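Local coordinates for protein putative S-adenosylmethionine-dependent methyltransferase (Bacteroides thetaiotaomicron, PDB 1WYZ) that probably acts as an S-adenosylmethionine-dependent methyltransferase related to the RsmI group, although its substrate is not established, at residues L77-L80 and S85-V88; E150-L155 and L186-P191. One frame throughout, in Å; residues are numbered along the deposited sequence.

Contact 1 (L77-L80 and S85-V88); sequences LKPL and SMGV
Pro79 and Leu80, in the last turns of helix 70-81, close over the side chain of Met86 at the start of strand 86-89. Met86 is built as selenomethionine, and its selenium is the hub of the contact. The apolar packing comes first. The selenium lies 4.0 Å from Pro79 CB and 3.9 Å from Leu80 CB, wedged where these two side chains leave the helix. One bond further out, Met86 CE meets the proline ring at a slant, 4.2 Å from Pro79 CG. One bond further in, Met86 CG stands 4.1 Å from Leu80 CB, and the whole outer half of the side chain thus lies against the helix. The torsions explain this reach: Met86 CG sits anti to the carbonyl carbon (chi1 -61°), the chain stays extended through chi2, and it bends only at chi3 (92°), which lays the terminal methyl beside the proline.

The second kind of contact is with the helix backbone. The selenium approaches Leu80 N to 3.7 Å and Leu77 CA to 4.1 Å, so it is pressed against the main chain itself. The helix is kinked here, since the nitrogens of Pro79 and Leu80 make no bond to the preceding turn. No hydrogen bond joins the two segments; van der Waals packing holds them.

The surroundings complete a buried layer. Met86 also touches His34 and Ile36 of strand 34-37 and Leu5 of strand 5-8, while Leu80 rests on Leu5 and Leu113. Met86 is thereby the side chain by which strand 86-89, inside the parallel sheet, receives the end of helix 70-81, the helix-to-strand half of a beta-alpha-beta crossover in an alpha/beta domain.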
loop_
_atom_site.group_PDB
_atom_site.type_symbol
_atom_site.label_atom_id
_atom_site.label_comp_id
_atom_site.label_asym_id
_atom_site.label_seq_id
_atom_site.Cartn_x
_atom_site.Cartn_y
_atom_site.Cartn_z
ATOM N N LEU A 77 19.936 10.322 13.256
ATOM C CA LEU A 77 18.806 11.235 13.380
ATOM C C LEU A 77 19.160 12.615 13.931
ATOM O O LEU A 77 18.350 13.540 13.861
ATOM C CB LEU A 77 17.724 10.606 14.265
ATOM C CG LEU A 77 16.695 9.658 13.640
ATOM C CD1 LEU A 77 17.371 8.638 12.771
ATOM C CD2 LEU A 77 15.912 8.975 14.749
ATOM N N LYS A 78 20.370 12.747 14.469
ATOM C CA LYS A 78 20.826 14.004 15.059
ATOM C C LYS A 78 20.521 15.245 14.231
ATOM O O LYS A 78 20.125 16.277 14.774
ATOM C CB LYS A 78 22.326 13.935 15.365
ATOM C CG LYS A 78 22.671 12.945 16.445
ATOM C CD LYS A 78 24.126 13.026 16.855
ATOM C CE LYS A 78 24.404 12.040 17.984
ATOM N NZ LYS A 78 25.801 12.092 18.478
ATOM N N PRO A 79 20.726 15.176 12.908
ATOM C CA PRO A 79 20.417 16.379 12.135
ATOM C C PRO A 79 18.931 16.722 12.277
ATOM O O PRO A 79 18.567 17.890 12.463
ATOM C CB PRO A 79 20.804 15.978 10.722
ATOM C CG PRO A 79 22.012 15.119 10.968
ATOM C CD PRO A 79 21.535 14.237 12.112
ATOM N N LEU A 80 18.081 15.699 12.204
ATOM C CA LEU A 80 16.641 15.901 12.339
ATOM C C LEU A 80 16.331 16.487 13.719
ATOM O O LEU A 80 15.520 17.411 13.856
ATOM C CB LEU A 80 15.887 14.578 12.155
ATOM C CG LEU A 80 14.375 14.689 12.366
ATOM C CD1 LEU A 80 13.847 15.896 11.614
ATOM C CD2 LEU A 80 13.693 13.425 11.905
ATOM N N SER A 85 15.505 18.732 7.946
ATOM C CA SER A 85 14.699 17.631 7.427
ATOM C C SER A 85 15.586 16.527 6.845
ATOM O O SER A 85 16.661 16.809 6.318
ATOM C CB SER A 85 13.730 18.150 6.364
ATOM O OG SER A 85 12.800 19.067 6.928
HETATM N N MSE A 86 15.146 15.273 6.963
HETATM C CA MSE A 86 15.904 14.135 6.443
HETATM C C MSE A 86 15.031 13.175 5.654
HETATM O O MSE A 86 13.825 13.099 5.863
HETATM C CB MSE A 86 16.565 13.354 7.570
HETATM C CG MSE A 86 17.556 14.126 8.408
HETATM SE SE MSE A 86 18.354 12.917 9.710
HETATM C CE MSE A 86 19.919 12.329 8.709
ATOM N N GLY A 87 15.638 12.424 4.745
ATOM C CA GLY A 87 14.855 11.483 3.973
ATOM C C GLY A 87 15.374 10.061 4.089
ATOM O O GLY A 87 16.549 9.851 4.380
ATOM N N VAL A 88 14.490 9.086 3.887
ATOM C CA VAL A 88 14.874 7.680 3.925
ATOM C C VAL A 88 14.595 7.159 2.517
ATOM O O VAL A 88 13.564 7.489 1.928
ATOM C CB VAL A 88 14.050 6.874 4.958
ATOM C CG1 VAL A 88 14.535 5.445 4.988
ATOM C CG2 VAL A 88 14.180 7.488 6.342
#

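Contact 2 (E150-L155 and L186-P191); sequences ERAKKL and LQNCRP
Two helices of the C-terminal domain pack together here, and Ala152 on the first turns of helix 150-165 meets Asn188 at the end of helix 178-188. Their CA atoms are 6.1 Å apart, close enough for the small alanine to take the amide side chain directly against the helix surface. Asn188 CG lies 3.7 Å from Ala152 CB and 4.1 Å from Ala152 CA, so the amide group covers the methyl and part of the backbone behind it. Asn188 has its CG anti to the carbonyl carbon (chi1 -49°), which carries the amide across the gap instead of back along its own helix.

One turn on, Leu155 flanks the same amide. Its side chain crosses that of Asn188 at about a right angle, with Leu155 CD1 4.5 Å from Asn188 CG. Leu155 CB also faces Cys189 SG at 4.4 Å, a loose apolar contact with the first residue to leave helical geometry. With the amide gone, as for an alanine at Asn188, the Ala152 methyl would probably lose its cover and Leu155 CD1 its neighbour.

No hydrogen bond runs between the two segments, but polar links lie around them. Arg151 forms salt bridges with Asp184, on helix 178-188, and with Glu173; Arg190 forms a salt bridge with Glu159 on helix 150-165, and Lys156 NZ bonds to the carbonyl oxygen of Asn188. Deeper in, Leu155 goes on to touch Met181 and Ile185, and Cys189 rests on Val213. A small residue facing the end of a neighbouring helix, with leucine beneath, seats the end of helix 178-188 against the start of helix 150-165, two helices that link strands of the mixed sheet in an alpha/beta domain.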
loop_
_atom_site.group_PDB
_atom_site.type_symbol
_atom_site.label_atom_id
_atom_site.label_comp_id
_atom_site.label_asym_id
_atom_site.label_seq_id
_atom_site.Cartn_x
_atom_site.Cartn_y
_atom_site.Cartn_z
ATOM N N GLU A 150 6.873 -27.278 4.709
ATOM C CA GLU A 150 6.721 -26.176 5.637
ATOM C C GLU A 150 6.040 -25.112 4.774
ATOM O O GLU A 150 5.248 -24.298 5.255
ATOM C CB GLU A 150 8.089 -25.685 6.119
ATOM C CG GLU A 150 8.028 -24.751 7.324
ATOM C CD GLU A 150 7.792 -25.485 8.638
ATOM O OE1 GLU A 150 6.813 -26.261 8.732
ATOM O OE2 GLU A 150 8.589 -25.276 9.581
ATOM N N ARG A 151 6.350 -25.154 3.482
ATOM C CA ARG A 151 5.781 -24.223 2.518
ATOM C C ARG A 151 4.354 -24.634 2.185
ATOM O O ARG A 151 3.507 -23.798 1.872
ATOM C CB ARG A 151 6.638 -24.192 1.250
ATOM C CG ARG A 151 6.231 -23.112 0.275
ATOM C CD ARG A 151 7.427 -22.575 -0.466
ATOM N NE ARG A 151 7.358 -22.879 -1.887
ATOM C CZ ARG A 151 8.219 -22.421 -2.787
ATOM N NH1 ARG A 151 9.227 -21.638 -2.413
ATOM N NH2 ARG A 151 8.059 -22.727 -4.066
ATOM N N ALA A 152 4.092 -25.933 2.250
ATOM C CA ALA A 152 2.760 -26.446 1.982
ATOM C C ALA A 152 1.887 -26.111 3.184
ATOM O O ALA A 152 0.710 -25.802 3.038
ATOM C CB ALA A 152 2.815 -27.944 1.770
ATOM N N LYS A 153 2.476 -26.179 4.374
ATOM C CA LYS A 153 1.745 -25.868 5.592
ATOM C C LYS A 153 1.287 -24.425 5.509
ATOM O O LYS A 153 0.118 -24.117 5.726
ATOM C CB LYS A 153 2.629 -26.037 6.835
ATOM C CG LYS A 153 2.785 -27.471 7.336
ATOM C CD LYS A 153 3.359 -27.503 8.753
ATOM C CE LYS A 153 2.401 -26.880 9.771
ATOM N NZ LYS A 153 1.179 -27.704 9.995
ATOM N N LYS A 154 2.228 -23.547 5.180
ATOM C CA LYS A 154 1.953 -22.122 5.080
ATOM C C LYS A 154 0.853 -21.819 4.064
ATOM O O LYS A 154 -0.144 -21.184 4.409
ATOM C CB LYS A 154 3.244 -21.363 4.734
ATOM C CG LYS A 154 3.183 -19.861 4.955
ATOM C CD LYS A 154 2.751 -19.538 6.372
ATOM C CE LYS A 154 3.050 -18.092 6.705
ATOM N NZ LYS A 154 2.451 -17.198 5.684
ATOM N N LEU A 155 1.025 -22.275 2.823
ATOM C CA LEU A 155 0.023 -22.051 1.773
ATOM C C LEU A 155 -1.343 -22.533 2.245
ATOM O O LEU A 155 -2.355 -21.859 2.055
ATOM C CB LEU A 155 0.400 -22.808 0.489
ATOM C CG LEU A 155 1.697 -22.417 -0.233
ATOM C CD1 LEU A 155 2.097 -23.495 -1.235
ATOM C CD2 LEU A 155 1.500 -21.071 -0.916
ATOM N N LEU A 186 -0.544 -24.737 -6.902
ATOM C CA LEU A 186 -1.528 -25.600 -7.547
ATOM C C LEU A 186 -1.532 -27.050 -7.064
ATOM O O LEU A 186 -2.464 -27.808 -7.350
ATOM C CB LEU A 186 -1.349 -25.540 -9.064
ATOM C CG LEU A 186 0.022 -25.901 -9.640
ATOM C CD1 LEU A 186 0.153 -27.421 -9.745
ATOM C CD2 LEU A 186 0.171 -25.254 -11.021
ATOM N N GLN A 187 -0.496 -27.442 -6.332
ATOM C CA GLN A 187 -0.453 -28.793 -5.798
ATOM C C GLN A 187 -1.161 -28.820 -4.448
ATOM O O GLN A 187 -1.954 -29.721 -4.174
ATOM C CB GLN A 187 0.987 -29.273 -5.621
ATOM C CG GLN A 187 1.717 -29.489 -6.923
ATOM C CD GLN A 187 1.046 -30.536 -7.769
ATOM O OE1 GLN A 187 1.194 -30.549 -8.988
ATOM N NE2 GLN A 187 0.305 -31.432 -7.126
ATOM N N ASN A 188 -0.896 -27.810 -3.625
ATOM C CA ASN A 188 -1.476 -27.722 -2.282
ATOM C C ASN A 188 -2.789 -26.957 -2.108
ATOM O O ASN A 188 -3.514 -27.190 -1.138
ATOM C CB ASN A 188 -0.443 -27.130 -1.319
ATOM C CG ASN A 188 0.903 -27.808 -1.427
ATOM O OD1 ASN A 188 1.753 -27.401 -2.224
ATOM N ND2 ASN A 188 1.101 -28.861 -0.642
ATOM N N CYS A 189 -3.103 -26.050 -3.026
ATOM C CA CYS A 189 -4.327 -25.268 -2.900
ATOM C C CYS A 189 -5.535 -25.900 -3.566
ATOM O O CYS A 189 -5.394 -26.762 -4.438
ATOM C CB CYS A 189 -4.104 -23.857 -3.440
ATOM S SG CYS A 189 -2.976 -22.873 -2.391
ATOM N N ARG A 190 -6.724 -25.469 -3.138
ATOM C CA ARG A 190 -7.977 -25.989 -3.673
ATOM C C ARG A 190 -8.155 -25.581 -5.116
ATOM O O ARG A 190 -7.623 -24.567 -5.554
ATOM C CB ARG A 190 -9.187 -25.451 -2.899
ATOM C CG ARG A 190 -9.263 -25.795 -1.428
ATOM C CD ARG A 190 -10.658 -25.471 -0.926
ATOM N NE ARG A 190 -10.684 -25.316 0.522
ATOM C CZ ARG A 190 -9.993 -24.388 1.178
ATOM N NH1 ARG A 190 -9.228 -23.541 0.503
ATOM N NH2 ARG A 190 -10.064 -24.305 2.503
ATOM N N PRO A 191 -8.927 -26.361 -5.878
ATOM C CA PRO A 191 -9.141 -26.011 -7.285
ATOM C C PRO A 191 -9.959 -24.729 -7.515
ATOM O O PRO A 191 -9.760 -24.031 -8.518
ATOM C CB PRO A 191 -9.805 -27.270 -7.862
ATOM C CG PRO A 191 -10.467 -27.895 -6.678
ATOM C CD PRO A 191 -9.472 -27.691 -5.568
#

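How the contacts relate
From the N terminus the chain first builds a parallel sheet with its helices, and contact 1 joins one helix to one strand of it: helix 70-81 turns through four residues into strand 86-89, so 77-80 and 85-88 close a very short loop. The chain then passes on through the rest of that domain to the mixed sheet, where contact 2 closes a much longer span, with most of helix 150-165, strand 168-173 and most of helix 178-188 lying between its two segments. The contacts follow in series, neither nested nor crossed. They lie on opposite sides of the chain's centre, their own centres about 44 Å apart, and each ties together elements of a different domain.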